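Local structure of TT1696 protein (Thermus thermophilus, 1UFB) at residues 22-31 / 104-113; 34-45 / 116-127. The protein is of unknown function but belongs to the HEPN family of helical proteins and may bind DNA. All blocks are in the same frame, centred on the assembly; numbering follows the deposited sequence.

Contact 1 of 2, residues 22-31 / 104-113; sequences LGLGDYAWAC and YTRLEAEEAL
Tyr104, just ahead of helix 106-126, lays its CB against the backbone N of Ala28, and its ring carbon CD1 meets Ala28 CB at 3.6 Å. The sulfur of Cys31 approaches the same ring obliquely, 5.4 Å from SG to the centroid, a loose sulfur-aromatic contact. Thr105 is the N-cap: Glu108 N donates to its OG1 and Thr105 N donates to Glu108 OE1, a capping box that fixes the first turn beside Tyr27. That tyrosine is sandwiched. Gly25 O sits over the centre of one ring face, while the backbone N of Arg106 lies toward the rim of the other, where Arg106 CB makes a CH-pi contact 3.8 Å from the Tyr27 ring centroid. Without the ring, as with an alanine here, Arg106 CB would probably lose the face it rests on and a gap would open between Gly25 and the first turn of helix 106-126. Further out, the Arg106 chain bends at chi3 (66°), and NH1 forms a salt bridge of 2.8 Å with Glu110 OE2; OE2 lies in the guanidinium plane, while NH1 comes from above the carboxylate plane. Ala109 CB is a knob in a hole made by Leu22, Tyr27, Ala30 and Cys31. Ala112 CB touches the Cys31 sulfur. In return Leu22, its CG swung anti to the backbone N (chi1 -176°), enters the hole between Arg106, Ala109, Glu110 and Leu113; its CD2 is tight against Leu113 CD1 at 3.3 Å. The contact thus joins the end of helix 4-24 and the first turns of helix 27-48 to Tyr104 and the start of helix 106-126, with Leu113 also packing on helix 4-24, Pro88 on Tyr104, and Tyr85 on Cys31 and Glu108.

Contact 2 of 2, residues 34-45 / 116-127; sequences AQQAAEAALKGL and AQKILAFVEEKL
Leu45 and Val123 meet along the last turns of two helix segments that run almost parallel, 14° apart with their axes 8.6 Å from each other at closest approach. Leu45 turns CG anti to its own N (chi1 174°), which spreads its methyls over two neighbours: CD1 reaches Leu127 CD2 at 3.5 Å, the two chains sliding past each other in opposite directions, and CD2 meets Phe122 CE2 at 4.0 Å. Val123 sets both methyls against the carbonyl oxygen of Ala41. Its CG1 lies 3.5 Å from Ala41 O, and its CG2 also faces that carbonyl while touching Leu42 CD2 at 3.6 Å. Leu42 takes the other common leucine shape, CG anti to the carbonyl carbon, and crosses Ile119 at about a right angle, its CG 3.8 Å from Ile119 CG2; its CD2 comes to the edge of the Phe122 ring. The chi1 of Leu120, -110°, lies away from a staggered position, and its CD2 presses on Ala41 CB at 3.3 Å, closer than normal carbon packing. Toward the start of the segments the groups shrink to methyls: Ala116 CB rests 3.4 Å from Ala34 O, which lets the backbones come close together. Everything that meets across these two helices is packing, almost all of it buried. Helix 4-24 adds Leu8 against Leu120 and Leu127, helix 58-63 adds Ile58 against Leu42 and Ile119, and helix 73-83 packs Leu82 on Ala38 and Leu75 on Phe122, putting the pair in the buried interior of the helical bundle.

Contacts 1 and 2 are successive parts of one interface, where helix 27-48 runs nearly parallel to helix 106-126. Their centres are about 18 Å apart, and they touch where Ala112 O meets Ala34 CB. Along the chain the order is 22-31, 34-45, 104-113, 116-127, so both contacts span the same long connection, which includes helices 58-63 and 73-83. Contact 1 lies nearer the periphery, its centre about 13 Å from the chain centre against 7 Å for contact 2, and it also takes in the end of helix 4-24. Both touch the second subunit, where Trp29 stacks on His17 of that copy and Glu39 is hydrogen-bonded to Tyr91 of that copy, so helix 27-48 serves bundle and dimer alike.

Contact 1 of 2, residues 22-31 / 104-113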
loop_
_atom_site.group_PDB
_atom_site.type_symbol
_atom_site.label_atom_id
_atom_site.label_comp_id
_atom_site.label_asym_id
_atom_site.label_seq_id
_atom_site.Cartn_x
_atom_site.Cartn_y
_atom_site.Cartn_z
ATOM N N LEU A 22 4.326 5.216 12.381
ATOM C CA LEU A 22 3.957 6.286 13.282
ATOM C C LEU A 22 5.294 6.828 13.817
ATOM O O LEU A 22 5.500 8.028 13.819
ATOM C CB LEU A 22 3.048 5.685 14.374
ATOM C CG LEU A 22 2.377 6.520 15.477
ATOM C CD1 LEU A 22 1.412 7.578 14.847
ATOM C CD2 LEU A 22 1.557 5.539 16.396
ATOM N N GLY A 23 6.216 5.926 14.198
ATOM C CA GLY A 23 7.512 6.325 14.687
ATOM C C GLY A 23 8.329 7.052 13.632
ATOM O O GLY A 23 9.137 7.907 13.976
ATOM N N LEU A 24 8.164 6.697 12.350
ATOM C CA LEU A 24 8.868 7.371 11.250
ATOM C C LEU A 24 8.240 8.723 10.936
ATOM O O LEU A 24 8.803 9.516 10.147
ATOM C CB LEU A 24 8.772 6.559 9.933
ATOM C CG LEU A 24 9.434 5.161 9.929
ATOM C CD1 LEU A 24 8.997 4.414 8.687
ATOM C CD2 LEU A 24 10.974 5.305 9.925
ATOM N N GLY A 25 7.074 9.000 11.511
ATOM C CA GLY A 25 6.387 10.245 11.154
ATOM C C GLY A 25 5.632 10.165 9.810
ATOM O O GLY A 25 5.171 11.196 9.258
ATOM N N ASP A 26 5.450 8.935 9.286
ATOM C CA ASP A 26 4.779 8.768 7.944
ATOM C C ASP A 26 3.311 8.418 8.236
ATOM O O ASP A 26 2.896 7.275 8.124
ATOM C CB ASP A 26 5.482 7.644 7.149
ATOM C CG ASP A 26 6.898 8.010 6.725
ATOM O OD1 ASP A 26 7.247 9.225 6.732
ATOM O OD2 ASP A 26 7.658 7.088 6.376
ATOM N N TYR A 27 2.536 9.463 8.606
ATOM C CA TYR A 27 1.152 9.310 9.046
ATOM C C TYR A 27 0.176 8.729 8.034
ATOM O O TYR A 27 -0.579 7.832 8.376
ATOM C CB TYR A 27 0.638 10.673 9.640
ATOM C CG TYR A 27 1.607 11.197 10.723
ATOM C CD1 TYR A 27 2.029 12.544 10.770
ATOM C CD2 TYR A 27 2.123 10.316 11.683
ATOM C CE1 TYR A 27 2.981 12.987 11.812
ATOM C CE2 TYR A 27 3.036 10.724 12.665
ATOM C CZ TYR A 27 3.462 12.033 12.742
ATOM O OH TYR A 27 4.347 12.291 13.808
ATOM N N ALA A 28 0.204 9.243 6.820
ATOM C CA ALA A 28 -0.654 8.743 5.788
ATOM C C ALA A 28 -0.305 7.247 5.581
ATOM O O ALA A 28 -1.211 6.388 5.450
ATOM C CB ALA A 28 -0.430 9.532 4.510
ATOM N N TRP A 29 0.971 6.933 5.482
ATOM C CA TRP A 29 1.333 5.513 5.286
ATOM C C TRP A 29 0.870 4.675 6.461
ATOM O O TRP A 29 0.495 3.519 6.278
ATOM C CB TRP A 29 2.872 5.356 5.083
ATOM C CG TRP A 29 3.206 5.504 3.617
ATOM C CD1 TRP A 29 3.645 6.630 2.982
ATOM C CD2 TRP A 29 3.092 4.484 2.607
ATOM N NE1 TRP A 29 3.827 6.380 1.620
ATOM C CE2 TRP A 29 3.491 5.069 1.364
ATOM C CE3 TRP A 29 2.711 3.144 2.629
ATOM C CZ2 TRP A 29 3.514 4.335 0.141
ATOM C CZ3 TRP A 29 2.741 2.409 1.410
ATOM C CH2 TRP A 29 3.139 3.023 0.185
ATOM N N ALA A 30 0.934 5.233 7.695
ATOM C CA ALA A 30 0.467 4.503 8.867
ATOM C C ALA A 30 -1.042 4.228 8.737
ATOM O O ALA A 30 -1.543 3.160 9.133
ATOM C CB ALA A 30 0.724 5.353 10.204
ATOM N N CYS A 31 -1.791 5.193 8.234
ATOM C CA CYS A 31 -3.213 5.027 8.071
ATOM C C CYS A 31 -3.511 3.940 7.019
ATOM O O CYS A 31 -4.450 3.150 7.167
ATOM C CB CYS A 31 -3.874 6.310 7.556
ATOM S SG CYS A 31 -3.966 7.593 8.932
ATOM N N TYR A 104 -2.424 13.990 6.345
ATOM C CA TYR A 104 -2.670 13.063 7.446
ATOM C C TYR A 104 -1.828 13.429 8.666
ATOM O O TYR A 104 -0.689 13.800 8.509
ATOM C CB TYR A 104 -2.410 11.625 6.945
ATOM C CG TYR A 104 -3.414 11.299 5.854
ATOM C CD1 TYR A 104 -3.227 11.757 4.543
ATOM C CD2 TYR A 104 -4.623 10.636 6.168
ATOM C CE1 TYR A 104 -4.228 11.560 3.577
ATOM C CE2 TYR A 104 -5.616 10.446 5.237
ATOM C CZ TYR A 104 -5.419 10.915 3.924
ATOM O OH TYR A 104 -6.414 10.733 3.008
ATOM N N THR A 105 -2.382 13.311 9.874
ATOM C CA THR A 105 -1.656 13.756 11.076
ATOM C C THR A 105 -1.372 12.582 12.031
ATOM O O THR A 105 -1.899 11.446 11.851
ATOM C CB THR A 105 -2.513 14.779 11.887
ATOM O OG1 THR A 105 -3.661 14.072 12.431
ATOM C CG2 THR A 105 -3.021 15.961 10.985
ATOM N N ARG A 106 -0.584 12.860 13.058
ATOM C CA ARG A 106 -0.281 11.791 13.996
ATOM C C ARG A 106 -1.560 11.317 14.735
ATOM O O ARG A 106 -1.758 10.098 14.957
ATOM C CB ARG A 106 0.787 12.210 15.043
ATOM C CG ARG A 106 1.094 11.140 16.151
ATOM C CD ARG A 106 2.190 11.592 17.211
ATOM N NE ARG A 106 1.693 12.731 18.037
ATOM C CZ ARG A 106 0.865 12.644 19.070
ATOM N NH1 ARG A 106 0.401 11.460 19.459
ATOM N NH2 ARG A 106 0.471 13.764 19.717
ATOM N N LEU A 107 -2.391 12.265 15.191
ATOM C CA LEU A 107 -3.562 11.842 15.950
ATOM C C LEU A 107 -4.474 10.970 15.075
ATOM O O LEU A 107 -5.109 10.025 15.574
ATOM C CB LEU A 107 -4.383 13.045 16.507
ATOM C CG LEU A 107 -3.587 13.879 17.545
ATOM C CD1 LEU A 107 -4.401 15.205 17.897
ATOM C CD2 LEU A 107 -3.375 13.042 18.835
ATOM N N GLU A 108 -4.608 11.353 13.815
ATOM C CA GLU A 108 -5.426 10.531 12.890
ATOM C C GLU A 108 -4.895 9.095 12.755
ATOM O O GLU A 108 -5.661 8.111 12.724
ATOM C CB GLU A 108 -5.343 11.063 11.515
ATOM C CG GLU A 108 -6.359 12.026 11.188
ATOM C CD GLU A 108 -6.277 12.243 9.714
ATOM O OE1 GLU A 108 -5.338 12.967 9.373
ATOM O OE2 GLU A 108 -7.114 11.650 8.918
ATOM N N ALA A 109 -3.590 8.996 12.575
ATOM C CA ALA A 109 -2.946 7.695 12.435
ATOM C C ALA A 109 -3.027 6.936 13.737
ATOM O O ALA A 109 -3.182 5.707 13.727
ATOM C CB ALA A 109 -1.422 7.893 11.995
ATOM N N GLU A 110 -2.895 7.605 14.920
ATOM C CA GLU A 110 -3.055 6.768 16.156
ATOM C C GLU A 110 -4.475 6.251 16.271
ATOM O O GLU A 110 -4.730 5.096 16.666
ATOM C CB GLU A 110 -2.614 7.530 17.475
ATOM C CG GLU A 110 -1.134 7.918 17.388
ATOM C CD GLU A 110 -0.546 8.496 18.684
ATOM O OE1 GLU A 110 -1.309 8.606 19.650
ATOM O OE2 GLU A 110 0.665 8.819 18.682
ATOM N N GLU A 111 -5.430 7.094 15.899
ATOM C CA GLU A 111 -6.815 6.651 15.911
ATOM C C GLU A 111 -6.966 5.481 14.894
ATOM O O GLU A 111 -7.616 4.452 15.176
ATOM C CB GLU A 111 -7.752 7.790 15.509
ATOM C CG GLU A 111 -9.171 7.261 15.318
ATOM C CD GLU A 111 -10.057 8.366 14.824
ATOM O OE1 GLU A 111 -9.979 8.753 13.603
ATOM O OE2 GLU A 111 -10.812 8.851 15.710
ATOM N N ALA A 112 -6.300 5.607 13.738
ATOM C CA ALA A 112 -6.384 4.534 12.728
ATOM C C ALA A 112 -5.854 3.219 13.312
ATOM O O ALA A 112 -6.471 2.150 13.118
ATOM C CB ALA A 112 -5.629 4.967 11.458
ATOM N N LEU A 113 -4.725 3.280 14.034
ATOM C CA LEU A 113 -4.204 2.064 14.694
ATOM C C LEU A 113 -5.217 1.543 15.701
ATOM O O LEU A 113 -5.436 0.350 15.792
ATOM C CB LEU A 113 -2.878 2.322 15.437
ATOM C CG LEU A 113 -1.622 2.533 14.586
ATOM C CD1 LEU A 113 -0.542 3.204 15.417
ATOM C CD2 LEU A 113 -1.101 1.223 14.127
#

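Contact 2 of 2, residues 34-45 / 116-127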
loop_
_atom_site.group_PDB
_atom_site.type_symbol
_atom_site.label_atom_id
_atom_site.label_comp_id
_atom_site.label_asym_id
_atom_site.label_seq_id
_atom_site.Cartn_x
_atom_site.Cartn_y
_atom_site.Cartn_z
ATOM N N ALA A 34 -2.854 0.647 8.521
ATOM C CA ALA A 34 -3.903 0.248 9.449
ATOM C C ALA A 34 -5.104 -0.301 8.666
ATOM O O ALA A 34 -5.737 -1.311 9.040
ATOM C CB ALA A 34 -4.344 1.467 10.317
ATOM N N GLN A 35 -5.492 0.389 7.597
ATOM C CA GLN A 35 -6.616 -0.178 6.801
ATOM C C GLN A 35 -6.188 -1.604 6.280
ATOM O O GLN A 35 -7.024 -2.531 6.236
ATOM C CB GLN A 35 -6.926 0.739 5.576
ATOM C CG GLN A 35 -8.032 0.216 4.604
ATOM C CD GLN A 35 -7.525 -0.900 3.634
ATOM O OE1 GLN A 35 -6.336 -0.989 3.351
ATOM N NE2 GLN A 35 -8.480 -1.731 3.078
ATOM N N GLN A 36 -4.915 -1.759 5.900
ATOM C CA GLN A 36 -4.448 -3.040 5.374
ATOM C C GLN A 36 -4.473 -4.124 6.455
ATOM O O GLN A 36 -4.734 -5.313 6.160
ATOM C CB GLN A 36 -3.028 -2.893 4.792
ATOM C CG GLN A 36 -2.977 -2.187 3.433
ATOM C CD GLN A 36 -3.573 -3.079 2.333
ATOM O OE1 GLN A 36 -4.786 -2.956 1.898
ATOM N NE2 GLN A 36 -2.741 -3.991 1.866
ATOM N N ALA A 37 -4.177 -3.719 7.713
ATOM C CA ALA A 37 -4.247 -4.692 8.830
ATOM C C ALA A 37 -5.689 -5.149 8.963
ATOM O O ALA A 37 -5.958 -6.355 9.057
ATOM C CB ALA A 37 -3.810 -4.048 10.142
ATOM N N ALA A 38 -6.616 -4.185 8.966
ATOM C CA ALA A 38 -8.028 -4.553 9.115
ATOM C C ALA A 38 -8.535 -5.446 7.985
ATOM O O ALA A 38 -9.257 -6.435 8.187
ATOM C CB ALA A 38 -8.924 -3.282 9.205
ATOM N N GLU A 39 -8.140 -5.093 6.770
ATOM C CA GLU A 39 -8.548 -5.827 5.594
ATOM C C GLU A 39 -8.045 -7.295 5.659
ATOM O O GLU A 39 -8.793 -8.286 5.416
ATOM C CB GLU A 39 -7.924 -5.079 4.352
ATOM C CG GLU A 39 -8.492 -5.638 2.998
ATOM C CD GLU A 39 -7.699 -5.169 1.779
ATOM O OE1 GLU A 39 -7.637 -3.967 1.523
ATOM O OE2 GLU A 39 -7.161 -6.027 1.056
ATOM N N ALA A 40 -6.745 -7.442 5.894
ATOM C CA ALA A 40 -6.119 -8.796 5.941
ATOM C C ALA A 40 -6.760 -9.660 7.099
ATOM O O ALA A 40 -7.048 -10.888 6.908
ATOM C CB ALA A 40 -4.553 -8.652 6.144
ATOM N N ALA A 41 -7.009 -9.015 8.228
ATOM C CA ALA A 41 -7.606 -9.745 9.379
ATOM C C ALA A 41 -8.977 -10.236 8.999
ATOM O O ALA A 41 -9.299 -11.424 9.260
ATOM C CB ALA A 41 -7.717 -8.846 10.605
ATOM N N LEU A 42 -9.811 -9.365 8.375
ATOM C CA LEU A 42 -11.138 -9.812 7.997
ATOM C C LEU A 42 -11.082 -10.852 6.897
ATOM O O LEU A 42 -11.861 -11.762 6.908
ATOM C CB LEU A 42 -12.054 -8.634 7.617
ATOM C CG LEU A 42 -12.421 -7.777 8.839
ATOM C CD1 LEU A 42 -13.117 -6.529 8.468
ATOM C CD2 LEU A 42 -13.378 -8.625 9.751
ATOM N N LYS A 43 -10.157 -10.737 5.942
ATOM C CA LYS A 43 -10.061 -11.759 4.895
ATOM C C LYS A 43 -9.691 -13.097 5.596
ATOM O O LYS A 43 -10.211 -14.142 5.250
ATOM C CB LYS A 43 -9.021 -11.305 3.844
ATOM C CG LYS A 43 -9.698 -10.326 2.846
ATOM C CD LYS A 43 -8.736 -9.708 1.853
ATOM C CE LYS A 43 -9.549 -8.765 0.932
ATOM N NZ LYS A 43 -8.512 -8.171 -0.107
ATOM N N GLY A 44 -8.858 -13.041 6.639
ATOM C CA GLY A 44 -8.521 -14.257 7.343
ATOM C C GLY A 44 -9.744 -14.821 8.084
ATOM O O GLY A 44 -9.971 -16.029 8.052
ATOM N N LEU A 45 -10.535 -13.971 8.726
ATOM C CA LEU A 45 -11.766 -14.453 9.386
ATOM C C LEU A 45 -12.671 -15.099 8.329
ATOM O O LEU A 45 -13.262 -16.172 8.562
ATOM C CB LEU A 45 -12.507 -13.311 10.082
ATOM C CG LEU A 45 -13.879 -13.788 10.656
ATOM C CD1 LEU A 45 -13.654 -14.947 11.666
ATOM C CD2 LEU A 45 -14.517 -12.639 11.364
ATOM N N ALA A 116 -8.007 -0.260 13.790
ATOM C CA ALA A 116 -7.551 -1.512 13.220
ATOM C C ALA A 116 -7.365 -2.547 14.317
ATOM O O ALA A 116 -7.710 -3.751 14.131
ATOM C CB ALA A 116 -6.232 -1.316 12.436
ATOM N N GLN A 117 -6.858 -2.099 15.470
ATOM C CA GLN A 117 -6.693 -3.052 16.586
ATOM C C GLN A 117 -8.049 -3.623 17.023
ATOM O O GLN A 117 -8.177 -4.819 17.334
ATOM C CB GLN A 117 -5.969 -2.354 17.774
ATOM C CG GLN A 117 -5.963 -3.182 18.986
ATOM C CD GLN A 117 -5.316 -4.557 18.735
ATOM O OE1 GLN A 117 -4.367 -4.695 17.950
ATOM N NE2 GLN A 117 -5.821 -5.564 19.421
ATOM N N LYS A 118 -9.083 -2.791 17.044
ATOM C CA LYS A 118 -10.439 -3.310 17.382
ATOM C C LYS A 118 -10.872 -4.394 16.400
ATOM O O LYS A 118 -11.452 -5.451 16.780
ATOM C CB LYS A 118 -11.478 -2.192 17.295
ATOM C CG LYS A 118 -11.347 -1.113 18.293
ATOM C CD LYS A 118 -12.592 -0.250 18.179
ATOM C CE LYS A 118 -12.418 1.074 18.930
ATOM N NZ LYS A 118 -13.702 1.909 18.789
ATOM N N ILE A 119 -10.579 -4.160 15.116
ATOM C CA ILE A 119 -10.941 -5.144 14.097
ATOM C C ILE A 119 -10.168 -6.445 14.304
ATOM O O ILE A 119 -10.757 -7.550 14.275
ATOM C CB ILE A 119 -10.666 -4.613 12.672
ATOM C CG1 ILE A 119 -11.531 -3.358 12.400
ATOM C CG2 ILE A 119 -10.930 -5.730 11.630
ATOM C CD1 ILE A 119 -12.998 -3.604 12.123
ATOM N N LEU A 120 -8.854 -6.323 14.511
ATOM C CA LEU A 120 -7.986 -7.476 14.739
ATOM C C LEU A 120 -8.447 -8.273 15.956
ATOM O O LEU A 120 -8.484 -9.530 15.918
ATOM C CB LEU A 120 -6.552 -7.010 15.040
ATOM C CG LEU A 120 -5.620 -7.360 13.893
ATOM C CD1 LEU A 120 -5.548 -8.923 13.784
ATOM C CD2 LEU A 120 -6.213 -6.676 12.601
ATOM N N ALA A 121 -8.812 -7.552 17.003
ATOM C CA ALA A 121 -9.200 -8.245 18.289
ATOM C C ALA A 121 -10.514 -8.996 18.100
ATOM O O ALA A 121 -10.674 -10.103 18.587
ATOM C CB ALA A 121 -9.300 -7.213 19.438
ATOM N N PHE A 122 -11.439 -8.387 17.379
ATOM C CA PHE A 122 -12.744 -9.005 17.055
ATOM C C PHE A 122 -12.426 -10.277 16.241
ATOM O O PHE A 122 -12.907 -11.384 16.538
ATOM C CB PHE A 122 -13.579 -7.982 16.252
ATOM C CG PHE A 122 -14.735 -8.566 15.468
ATOM C CD1 PHE A 122 -15.959 -8.835 16.076
ATOM C CD2 PHE A 122 -14.588 -8.835 14.093
ATOM C CE1 PHE A 122 -17.015 -9.374 15.332
ATOM C CE2 PHE A 122 -15.646 -9.377 13.341
ATOM C CZ PHE A 122 -16.856 -9.647 13.961
ATOM N N VAL A 123 -11.584 -10.149 15.221
ATOM C CA VAL A 123 -11.246 -11.324 14.439
ATOM C C VAL A 123 -10.563 -12.427 15.294
ATOM O O VAL A 123 -10.866 -13.631 15.160
ATOM C CB VAL A 123 -10.312 -10.931 13.248
ATOM C CG1 VAL A 123 -9.677 -12.197 12.664
ATOM C CG2 VAL A 123 -11.150 -10.198 12.153
ATOM N N GLU A 124 -9.626 -12.035 16.146
ATOM C CA GLU A 124 -8.910 -13.051 16.935
ATOM C C GLU A 124 -9.883 -13.807 17.849
ATOM O O GLU A 124 -9.760 -15.017 18.039
ATOM C CB GLU A 124 -7.764 -12.420 17.750
ATOM C CG GLU A 124 -6.502 -12.169 16.887
ATOM C CD GLU A 124 -5.580 -11.037 17.419
ATOM O OE1 GLU A 124 -5.936 -10.387 18.446
ATOM O OE2 GLU A 124 -4.517 -10.798 16.785
ATOM N N GLU A 125 -10.886 -13.112 18.349
ATOM C CA GLU A 125 -11.830 -13.793 19.191
ATOM C C GLU A 125 -12.873 -14.594 18.405
ATOM O O GLU A 125 -13.432 -15.539 18.947
ATOM C CB GLU A 125 -12.486 -12.804 20.143
ATOM C CG GLU A 125 -13.845 -12.349 19.781
ATOM C CD GLU A 125 -14.009 -10.917 20.174
ATOM O OE1 GLU A 125 -13.195 -10.470 21.011
ATOM O OE2 GLU A 125 -14.924 -10.232 19.661
ATOM N N LYS A 126 -13.138 -14.248 17.142
ATOM C CA LYS A 126 -14.129 -15.018 16.381
ATOM C C LYS A 126 -13.491 -16.191 15.648
ATOM O O LYS A 126 -14.186 -17.034 15.095
ATOM C CB LYS A 126 -14.877 -14.129 15.398
ATOM C CG LYS A 126 -15.635 -12.984 16.037
ATOM C CD LYS A 126 -16.651 -13.440 17.047
ATOM C CE LYS A 126 -17.421 -12.249 17.625
ATOM N NZ LYS A 126 -18.294 -12.587 18.833
ATOM N N LEU A 127 -12.167 -16.264 15.651
ATOM C CA LEU A 127 -11.488 -17.384 14.999
ATOM C C LEU A 127 -11.409 -18.593 15.940
ATOM O O LEU A 127 -12.060 -19.629 15.660
ATOM C CB LEU A 127 -10.060 -16.996 14.598
ATOM C CG LEU A 127 -9.916 -16.219 13.288
ATOM C CD1 LEU A 127 -8.460 -16.216 12.890
ATOM C CD2 LEU A 127 -10.747 -16.852 12.190
ATOM O OXT LEU A 127 -10.678 -18.470 16.960
#